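Local atomic coordinates of transferrin (Manduca sexta, PDB entry 6WB6), a protein that binds a single ferric ion together with a carbonate anion and transports iron as a secreted, glycosylated insect transferrin. Residues 56-61 / 272-277; 422-427 / 595-600; 93-98 / 209-214. One frame throughout, in Å; residues are numbered along the deposited sequence.

In the fold
Interactions 1 and 3 belong to the first transferrin-like region, interaction 2 to the second. Residues 93-98 and 209-214 both fall between the segments of interaction 1, yet the centres of these contacts are about 31 Å apart and their nearest atoms about 12 Å. Both lie near the iron site without touching it: the Pro272 side chain of interaction 1 is about 10 Å from the ferric ion, and that of Val95 in interaction 3 about 10 Å from the side chain of the iron ligand Tyr204. Interaction 2 lies away from the iron and carbonate sites, across the chain's centre from interaction 1, its centre about 32 Å from that of interaction 1 and about 40 Å from that of interaction 3.

Interaction 1 of 3, residues 56-61 / 272-277; sequences VDPEDM and PWQGLI
Asp57 and Gln274 each turn CG anti to their own carbonyl carbon (chi1 -58° and -43°), and a bend at chi2 of Gln274 then lays the two side chains alongside each other, pointing the same way. Carboxylate and amide planes are only 12° apart. Gln274 NE2 donates to Asp57 OD1 at 3.0 Å, meeting the oxygen on its syn side but out of the carboxylate plane. Asp57 is a predicted iron ligand, yet here its OD2 pairs with Arg376, while the protein ligands observed on the metal are Tyr90 and Tyr204. Asp57 is the N-cap residue of helix 58-65, and its backbone N donates to Asp60 OD2 at 2.8 Å, on the anti side of that carboxylate.

Val56 and Gly275 form an antiparallel hydrogen-bonded pair, with Val56 N to Gly275 O at 2.8 Å and Gly275 N to Val56 O at 3.1 Å. Packing beside it is tight, Val56 CG1 reaching Ile277 CG2 at 3.4 Å. Pro58 CG lies 4.0 Å from Pro272 CD, and Met61 CE approaches Trp273 O.

Strand 53-56 is an outer strand of a four-stranded antiparallel sheet, with 275-279 between it and 72-79; helix 329-334 packs against Pro58 and Met61 through Leu333, Pro329 and Tyr332.

Interaction 2 of 3, residues 422-427 / 595-600; sequences HPVFHE and LSDVSI
Asp597 and Ile600, in the first turn of helix 597-611, face His422, Val424 and Phe425 of strand 422-428, a helix-on-sheet packing in the second transferrin-like region that a His-carboxylate hydrogen bond fastens at one end. Ahead of the helix, Ser596 is the N-cap: its OG accepts from Ser599 N at 2.9 Å, a nearly straight capping bond (167°) closing the first turn at its N-terminal end.

Asp597 comes next and carries the polar part. Its side chain meets that of His422 from the opposite direction, and His422 NE2 donates to Asp597 OD1 at 2.7 Å. The carboxylate oxygen lies in the imidazole plane and uses its syn lone pair, although the two flat groups are inclined 31° to each other. His422 chi1 (73°) sets CG between the backbone N and the carbonyl carbon, which swings the ring to the carboxylate. The helix N-terminus would be expected to favour a negative charge on Asp597. The Val424 side chain slants across that of Asp597, with CG2 at 3.7 Å from Asp597 OD1 and CG1 equally far from Asp597 O.

Ile600, one turn on, supplies the apolar part. Its side chain crosses that of Val424 at about a right angle, with Ile600 CG2 3.8 Å from Val424 CG1. Phe425, whose ring stacks with Trp588 of the adjacent strand, places CE1 4.2 Å from Ile600 O.

Interaction 3 of 3, residues 93-98 / 209-214; sequences VIVVHK and RCLAHN
Val95, with its CG1 trans to the backbone N (chi1 -180°), meets Leu211 CD2 at 3.5 Å, closer than usual for two methyl groups. The two side chains cross at about a right angle. The same Leu211 CD2 also lies 3.3 Å from Val95 O, so this one methyl is pressed against both side chain and backbone of the strand. At Val96 the side chain turns away from the helix, and it is the backbone N that approaches Leu211 CD2, at 4.1 Å.

His97 then reaches back across. Its side chain slides past that of Leu211 in the opposite direction, bringing CE1 to 3.6 Å from Leu211 CD1. Leu211 O sits at the ring edge near its plane, 2.9 Å from His97 CE1; His97 NE2 is also close to it, but at an angle too poor for a hydrogen bond. Phe249 adds a further aromatic ring, touching His97, Leu211 and Ala212.

Strand 93-97 and helix 209-213 run nearly parallel, 10° apart with axes 9.1 Å from each other. Cys210 is tied by a disulfide to Cys114. This helix-on-sheet layering is characteristic of the alpha/beta domains of the transferrin fold, and the observed iron ligands Tyr90 and Tyr204 lie near the starts of strand 90-97 and helix 203-213.

Interaction 1 of 3, residues 56-61 / 272-277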
loop_
_atom_site.group_PDB
_atom_site.type_symbol
_atom_site.label_atom_id
_atom_site.label_comp_id
_atom_site.label_asym_id
_atom_site.label_seq_id
_atom_site.Cartn_x
_atom_site.Cartn_y
_atom_site.Cartn_z
ATOM N N VAL A 56 12.061 -14.799 6.335
ATOM C CA VAL A 56 12.221 -13.882 5.213
ATOM C C VAL A 56 11.518 -14.455 3.989
ATOM O O VAL A 56 11.602 -15.658 3.719
ATOM C CB VAL A 56 13.713 -13.640 4.892
ATOM C CG1 VAL A 56 14.371 -12.659 5.886
ATOM C CG2 VAL A 56 14.442 -14.957 4.866
ATOM N N ASP A 57 10.838 -13.590 3.240
ATOM C CA ASP A 57 10.564 -13.878 1.847
ATOM C C ASP A 57 11.826 -13.600 1.030
ATOM O O ASP A 57 12.733 -12.913 1.502
ATOM C CB ASP A 57 9.403 -13.028 1.330
ATOM C CG ASP A 57 8.109 -13.221 2.123
ATOM O OD1 ASP A 57 7.804 -14.346 2.593
ATOM O OD2 ASP A 57 7.375 -12.229 2.250
ATOM N N PRO A 58 11.899 -14.111 -0.205
ATOM C CA PRO A 58 13.036 -13.775 -1.085
ATOM C C PRO A 58 13.256 -12.270 -1.248
ATOM O O PRO A 58 14.395 -11.789 -1.282
ATOM C CB PRO A 58 12.630 -14.449 -2.409
ATOM C CG PRO A 58 11.636 -15.522 -2.016
ATOM C CD PRO A 58 10.863 -14.885 -0.919
ATOM N N GLU A 59 12.173 -11.512 -1.339
ATOM C CA GLU A 59 12.276 -10.062 -1.350
ATOM C C GLU A 59 13.016 -9.536 -0.108
ATOM O O GLU A 59 13.747 -8.545 -0.191
ATOM C CB GLU A 59 10.869 -9.456 -1.455
ATOM C CG GLU A 59 10.141 -9.688 -2.803
ATOM C CD GLU A 59 9.288 -10.985 -2.827
ATOM O OE1 GLU A 59 9.587 -11.898 -2.050
ATOM O OE2 GLU A 59 8.314 -11.083 -3.603
ATOM N N ASP A 60 12.824 -10.176 1.056
ATOM C CA ASP A 60 13.497 -9.729 2.276
ATOM C C ASP A 60 14.986 -10.087 2.257
ATOM O O ASP A 60 15.829 -9.308 2.721
ATOM C CB ASP A 60 12.802 -10.334 3.507
ATOM C CG ASP A 60 11.322 -9.972 3.603
ATOM O OD1 ASP A 60 10.946 -8.789 3.417
ATOM O OD2 ASP A 60 10.519 -10.891 3.848
ATOM N N MET A 61 15.323 -11.267 1.741
ATOM C CA MET A 61 16.721 -11.643 1.553
ATOM C C MET A 61 17.439 -10.601 0.724
ATOM O O MET A 61 18.565 -10.194 1.042
ATOM C CB MET A 61 16.811 -13.018 0.873
ATOM C CG MET A 61 16.092 -14.126 1.656
ATOM S SD MET A 61 15.893 -15.683 0.741
ATOM C CE MET A 61 14.732 -16.571 1.797
ATOM N N PRO A 272 11.994 -18.380 -5.542
ATOM C CA PRO A 272 12.613 -19.175 -4.486
ATOM C C PRO A 272 11.664 -19.331 -3.316
ATOM O O PRO A 272 10.750 -18.527 -3.120
ATOM C CB PRO A 272 13.844 -18.351 -4.085
ATOM C CG PRO A 272 13.949 -17.239 -5.104
ATOM C CD PRO A 272 12.555 -17.011 -5.565
ATOM N N TRP A 273 11.878 -20.405 -2.564
ATOM C CA TRP A 273 11.164 -20.611 -1.313
ATOM C C TRP A 273 11.482 -19.512 -0.322
ATOM O O TRP A 273 12.589 -18.976 -0.290
ATOM C CB TRP A 273 11.577 -21.917 -0.663
ATOM C CG TRP A 273 11.221 -23.173 -1.381
ATOM C CD1 TRP A 273 12.084 -24.047 -1.941
ATOM C CD2 TRP A 273 9.910 -23.716 -1.564
ATOM N NE1 TRP A 273 11.402 -25.110 -2.473
ATOM C CE2 TRP A 273 10.061 -24.932 -2.255
ATOM C CE3 TRP A 273 8.625 -23.288 -1.221
ATOM C CZ2 TRP A 273 8.973 -25.736 -2.609
ATOM C CZ3 TRP A 273 7.532 -24.090 -1.580
ATOM C CH2 TRP A 273 7.719 -25.301 -2.266
ATOM N N GLN A 274 10.523 -19.246 0.551
ATOM C CA GLN A 274 10.804 -18.476 1.741
ATOM C C GLN A 274 11.588 -19.334 2.721
ATOM O O GLN A 274 11.733 -20.555 2.549
ATOM C CB GLN A 274 9.525 -18.019 2.425
ATOM C CG GLN A 274 8.455 -17.502 1.533
ATOM C CD GLN A 274 7.116 -17.868 2.084
ATOM O OE1 GLN A 274 6.843 -19.037 2.314
ATOM N NE2 GLN A 274 6.288 -16.868 2.346
ATOM N N GLY A 275 12.071 -18.693 3.783
ATOM C CA GLY A 275 12.750 -19.432 4.831
ATOM C C GLY A 275 13.242 -18.552 5.961
ATOM O O GLY A 275 12.605 -17.553 6.301
ATOM N N LEU A 276 14.367 -18.923 6.560
ATOM C CA LEU A 276 14.941 -18.196 7.684
ATOM C C LEU A 276 16.316 -17.691 7.291
ATOM O O LEU A 276 17.083 -18.402 6.633
ATOM C CB LEU A 276 15.078 -19.065 8.935
ATOM C CG LEU A 276 13.844 -19.817 9.414
ATOM C CD1 LEU A 276 14.265 -20.887 10.437
ATOM C CD2 LEU A 276 12.855 -18.808 9.989
ATOM N N ILE A 277 16.612 -16.472 7.701
ATOM C CA ILE A 277 17.903 -15.845 7.482
ATOM C C ILE A 277 18.508 -15.564 8.856
ATOM O O ILE A 277 17.788 -15.247 9.806
ATOM C CB ILE A 277 17.729 -14.563 6.633
ATOM C CG1 ILE A 277 19.010 -14.217 5.851
ATOM C CG2 ILE A 277 17.261 -13.422 7.509
ATOM C CD1 ILE A 277 18.917 -12.908 5.024
#

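Interaction 2 of 3, residues 422-427 / 595-600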
loop_
_atom_site.group_PDB
_atom_site.type_symbol
_atom_site.label_atom_id
_atom_site.label_comp_id
_atom_site.label_asym_id
_atom_site.label_seq_id
_atom_site.Cartn_x
_atom_site.Cartn_y
_atom_site.Cartn_z
ATOM N N HIS A 422 0.372 21.442 -6.097
ATOM C CA HIS A 422 -0.989 20.943 -6.088
ATOM C C HIS A 422 -1.024 19.573 -5.417
ATOM O O HIS A 422 -0.057 18.808 -5.509
ATOM C CB HIS A 422 -1.535 20.851 -7.520
ATOM C CG HIS A 422 -0.942 19.730 -8.318
ATOM N ND1 HIS A 422 0.246 19.853 -9.013
ATOM C CD2 HIS A 422 -1.380 18.468 -8.544
ATOM C CE1 HIS A 422 0.510 18.719 -9.637
ATOM N NE2 HIS A 422 -0.462 17.860 -9.368
ATOM N N PRO A 423 -2.124 19.229 -4.763
ATOM C CA PRO A 423 -2.164 17.956 -4.026
ATOM C C PRO A 423 -2.243 16.779 -4.968
ATOM O O PRO A 423 -2.908 16.843 -6.000
ATOM C CB PRO A 423 -3.426 18.070 -3.170
ATOM C CG PRO A 423 -4.267 19.080 -3.826
ATOM C CD PRO A 423 -3.366 20.000 -4.625
ATOM N N VAL A 424 -1.550 15.699 -4.611
ATOM C CA VAL A 424 -1.540 14.471 -5.399
ATOM C C VAL A 424 -2.285 13.353 -4.693
ATOM O O VAL A 424 -3.056 12.618 -5.320
ATOM C CB VAL A 424 -0.094 14.041 -5.733
ATOM C CG1 VAL A 424 -0.072 12.642 -6.417
ATOM C CG2 VAL A 424 0.578 15.065 -6.608
ATOM N N PHE A 425 -2.036 13.184 -3.397
ATOM C CA PHE A 425 -2.753 12.194 -2.597
ATOM C C PHE A 425 -2.693 12.648 -1.149
ATOM O O PHE A 425 -1.849 13.473 -0.771
ATOM C CB PHE A 425 -2.167 10.799 -2.758
ATOM C CG PHE A 425 -0.736 10.687 -2.313
ATOM C CD1 PHE A 425 0.299 10.923 -3.200
ATOM C CD2 PHE A 425 -0.428 10.368 -1.001
ATOM C CE1 PHE A 425 1.617 10.840 -2.790
ATOM C CE2 PHE A 425 0.886 10.284 -0.594
ATOM C CZ PHE A 425 1.907 10.516 -1.487
ATOM N N HIS A 426 -3.620 12.120 -0.362
ATOM C CA HIS A 426 -3.828 12.531 1.014
ATOM C C HIS A 426 -4.085 11.294 1.866
ATOM O O HIS A 426 -4.348 10.197 1.349
ATOM C CB HIS A 426 -5.003 13.498 1.115
ATOM C CG HIS A 426 -6.281 12.906 0.625
ATOM N ND1 HIS A 426 -6.790 13.163 -0.629
ATOM C CD2 HIS A 426 -7.137 12.032 1.209
ATOM C CE1 HIS A 426 -7.924 12.503 -0.781
ATOM N NE2 HIS A 426 -8.152 11.805 0.319
ATOM N N GLU A 427 -4.008 11.496 3.189
ATOM C CA GLU A 427 -4.307 10.459 4.161
ATOM C C GLU A 427 -5.802 10.254 4.299
ATOM O O GLU A 427 -6.598 11.190 4.181
ATOM C CB GLU A 427 -3.714 10.806 5.532
ATOM C CG GLU A 427 -2.229 10.609 5.577
ATOM C CD GLU A 427 -1.604 10.825 6.944
ATOM O OE1 GLU A 427 -2.265 11.362 7.859
ATOM O OE2 GLU A 427 -0.427 10.486 7.070
ATOM N N LEU A 595 6.987 15.173 -12.889
ATOM C CA LEU A 595 6.355 13.859 -12.854
ATOM C C LEU A 595 4.841 14.013 -12.872
ATOM O O LEU A 595 4.288 14.928 -12.250
ATOM C CB LEU A 595 6.803 13.080 -11.614
ATOM C CG LEU A 595 8.230 12.507 -11.603
ATOM C CD1 LEU A 595 9.249 13.579 -11.373
ATOM C CD2 LEU A 595 8.404 11.496 -10.513
ATOM N N SER A 596 4.166 13.128 -13.615
ATOM C CA SER A 596 2.708 13.116 -13.605
ATOM C C SER A 596 2.198 12.745 -12.213
ATOM O O SER A 596 2.911 12.148 -11.409
ATOM C CB SER A 596 2.166 12.110 -14.612
ATOM O OG SER A 596 2.421 10.788 -14.159
ATOM N N ASP A 597 0.939 13.102 -11.937
ATOM C CA ASP A 597 0.332 12.708 -10.671
ATOM C C ASP A 597 0.307 11.186 -10.518
ATOM O O ASP A 597 0.537 10.658 -9.422
ATOM C CB ASP A 597 -1.067 13.309 -10.558
ATOM C CG ASP A 597 -1.022 14.820 -10.315
ATOM O OD1 ASP A 597 0.094 15.356 -10.271
ATOM O OD2 ASP A 597 -2.078 15.475 -10.177
ATOM N N VAL A 598 0.068 10.463 -11.612
ATOM C CA VAL A 598 0.109 9.002 -11.566
ATOM C C VAL A 598 1.499 8.523 -11.151
ATOM O O VAL A 598 1.652 7.733 -10.206
ATOM C CB VAL A 598 -0.338 8.430 -12.929
ATOM C CG1 VAL A 598 -0.073 6.944 -13.028
ATOM C CG2 VAL A 598 -1.831 8.749 -13.148
ATOM N N SER A 599 2.537 9.047 -11.795
ATOM C CA SER A 599 3.890 8.637 -11.438
ATOM C C SER A 599 4.227 8.954 -9.982
ATOM O O SER A 599 4.963 8.198 -9.336
ATOM C CB SER A 599 4.890 9.298 -12.382
ATOM O OG SER A 599 4.941 8.599 -13.607
ATOM N N ILE A 600 3.662 10.029 -9.435
ATOM C CA ILE A 600 3.993 10.448 -8.073
ATOM C C ILE A 600 3.198 9.654 -7.048
ATOM O O ILE A 600 3.721 9.239 -6.002
ATOM C CB ILE A 600 3.747 11.958 -7.930
ATOM C CG1 ILE A 600 4.839 12.714 -8.705
ATOM C CG2 ILE A 600 3.707 12.360 -6.463
ATOM C CD1 ILE A 600 4.770 14.212 -8.541
#

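Interaction 3 of 3, residues 93-98 / 209-214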
loop_
_atom_site.group_PDB
_atom_site.type_symbol
_atom_site.label_atom_id
_atom_site.label_comp_id
_atom_site.label_asym_id
_atom_site.label_seq_id
_atom_site.Cartn_x
_atom_site.Cartn_y
_atom_site.Cartn_z
ATOM N N VAL A 93 7.246 -21.014 -16.404
ATOM C CA VAL A 93 7.354 -21.681 -17.684
ATOM C C VAL A 93 6.557 -20.905 -18.708
ATOM O O VAL A 93 5.686 -20.094 -18.379
ATOM C CB VAL A 93 6.894 -23.170 -17.628
ATOM C CG1 VAL A 93 7.857 -23.965 -16.747
ATOM C CG2 VAL A 93 5.514 -23.308 -17.164
ATOM N N ILE A 94 6.887 -21.178 -19.967
ATOM C CA ILE A 94 6.192 -20.679 -21.147
ATOM C C ILE A 94 5.554 -21.891 -21.823
ATOM O O ILE A 94 6.253 -22.861 -22.140
ATOM C CB ILE A 94 7.156 -19.985 -22.119
ATOM C CG1 ILE A 94 8.052 -18.956 -21.412
ATOM C CG2 ILE A 94 6.354 -19.324 -23.247
ATOM C CD1 ILE A 94 9.132 -18.420 -22.296
ATOM N N VAL A 95 4.241 -21.860 -22.038
ATOM C CA VAL A 95 3.518 -23.014 -22.578
ATOM C C VAL A 95 2.839 -22.602 -23.883
ATOM O O VAL A 95 2.110 -21.606 -23.927
ATOM C CB VAL A 95 2.505 -23.587 -21.570
ATOM C CG1 VAL A 95 1.766 -24.804 -22.167
ATOM C CG2 VAL A 95 3.198 -23.981 -20.202
ATOM N N VAL A 96 3.071 -23.387 -24.937
ATOM C CA VAL A 96 2.558 -23.135 -26.278
ATOM C C VAL A 96 1.899 -24.403 -26.814
ATOM O O VAL A 96 2.079 -25.498 -26.279
ATOM C CB VAL A 96 3.672 -22.681 -27.239
ATOM C CG1 VAL A 96 4.220 -21.358 -26.818
ATOM C CG2 VAL A 96 4.786 -23.724 -27.286
ATOM N N HIS A 97 1.129 -24.237 -27.896
ATOM C CA HIS A 97 0.626 -25.377 -28.651
ATOM C C HIS A 97 1.790 -26.013 -29.383
ATOM O O HIS A 97 2.691 -25.312 -29.840
ATOM C CB HIS A 97 -0.446 -24.942 -29.654
ATOM C CG HIS A 97 -1.711 -24.459 -29.017
ATOM N ND1 HIS A 97 -1.916 -23.141 -28.665
ATOM C CD2 HIS A 97 -2.843 -25.117 -28.674
ATOM C CE1 HIS A 97 -3.115 -23.012 -28.126
ATOM N NE2 HIS A 97 -3.697 -24.198 -28.116
ATOM N N LYS A 98 1.782 -27.346 -29.487
ATOM C CA LYS A 98 2.938 -28.045 -30.062
ATOM C C LYS A 98 3.248 -27.571 -31.478
ATOM O O LYS A 98 4.419 -27.528 -31.875
ATOM C CB LYS A 98 2.701 -29.557 -30.064
ATOM C CG LYS A 98 1.652 -30.055 -31.029
ATOM C CD LYS A 98 1.855 -31.554 -31.297
ATOM C CE LYS A 98 0.724 -32.166 -32.114
ATOM N NZ LYS A 98 0.955 -33.619 -32.366
ATOM N N ARG A 209 -6.115 -22.570 -19.487
ATOM C CA ARG A 209 -7.426 -22.587 -20.146
ATOM C C ARG A 209 -7.515 -21.516 -21.221
ATOM O O ARG A 209 -8.115 -21.732 -22.281
ATOM C CB ARG A 209 -8.540 -22.386 -19.121
ATOM C CG ARG A 209 -8.646 -23.538 -18.146
ATOM C CD ARG A 209 -9.879 -23.428 -17.298
ATOM N NE ARG A 209 -9.752 -22.323 -16.364
ATOM C CZ ARG A 209 -9.444 -22.445 -15.075
ATOM N NH1 ARG A 209 -9.243 -23.641 -14.526
ATOM N NH2 ARG A 209 -9.346 -21.353 -14.325
ATOM N N CYS A 210 -6.967 -20.334 -20.942
ATOM C CA CYS A 210 -6.863 -19.326 -21.983
ATOM C C CYS A 210 -6.144 -19.901 -23.194
ATOM O O CYS A 210 -6.582 -19.727 -24.334
ATOM C CB CYS A 210 -6.138 -18.095 -21.430
ATOM S SG CYS A 210 -5.606 -16.880 -22.645
ATOM N N LEU A 211 -5.072 -20.641 -22.957
ATOM C CA LEU A 211 -4.283 -21.208 -24.052
ATOM C C LEU A 211 -5.016 -22.371 -24.733
ATOM O O LEU A 211 -5.042 -22.466 -25.970
ATOM C CB LEU A 211 -2.924 -21.655 -23.500
ATOM C CG LEU A 211 -1.959 -22.423 -24.430
ATOM C CD1 LEU A 211 -1.340 -21.498 -25.429
ATOM C CD2 LEU A 211 -0.858 -23.137 -23.669
ATOM N N ALA A 212 -5.621 -23.262 -23.955
ATOM C CA ALA A 212 -6.170 -24.494 -24.523
ATOM C C ALA A 212 -7.592 -24.323 -25.039
ATOM O O ALA A 212 -8.011 -25.054 -25.941
ATOM C CB ALA A 212 -6.149 -25.609 -23.467
ATOM N N HIS A 213 -8.342 -23.380 -24.464
ATOM C CA HIS A 213 -9.761 -23.223 -24.701
ATOM C C HIS A 213 -10.158 -21.861 -25.248
ATOM O O HIS A 213 -11.268 -21.740 -25.784
ATOM C CB HIS A 213 -10.534 -23.456 -23.395
ATOM C CG HIS A 213 -10.210 -24.761 -22.734
ATOM N ND1 HIS A 213 -10.364 -24.967 -21.384
ATOM C CD2 HIS A 213 -9.718 -25.920 -23.239
ATOM C CE1 HIS A 213 -9.995 -26.201 -21.083
ATOM N NE2 HIS A 213 -9.599 -26.799 -22.191
ATOM N N ASN A 214 -9.313 -20.827 -25.114
ATOM C CA ASN A 214 -9.626 -19.524 -25.683
ATOM C C ASN A 214 -8.610 -19.123 -26.740
ATOM O O ASN A 214 -8.365 -17.935 -26.968
ATOM C CB ASN A 214 -9.719 -18.443 -24.610
ATOM C CG ASN A 214 -10.581 -17.272 -25.050
ATOM O OD1 ASN A 214 -11.495 -17.446 -25.842
ATOM N ND2 ASN A 214 -10.297 -16.075 -24.529
#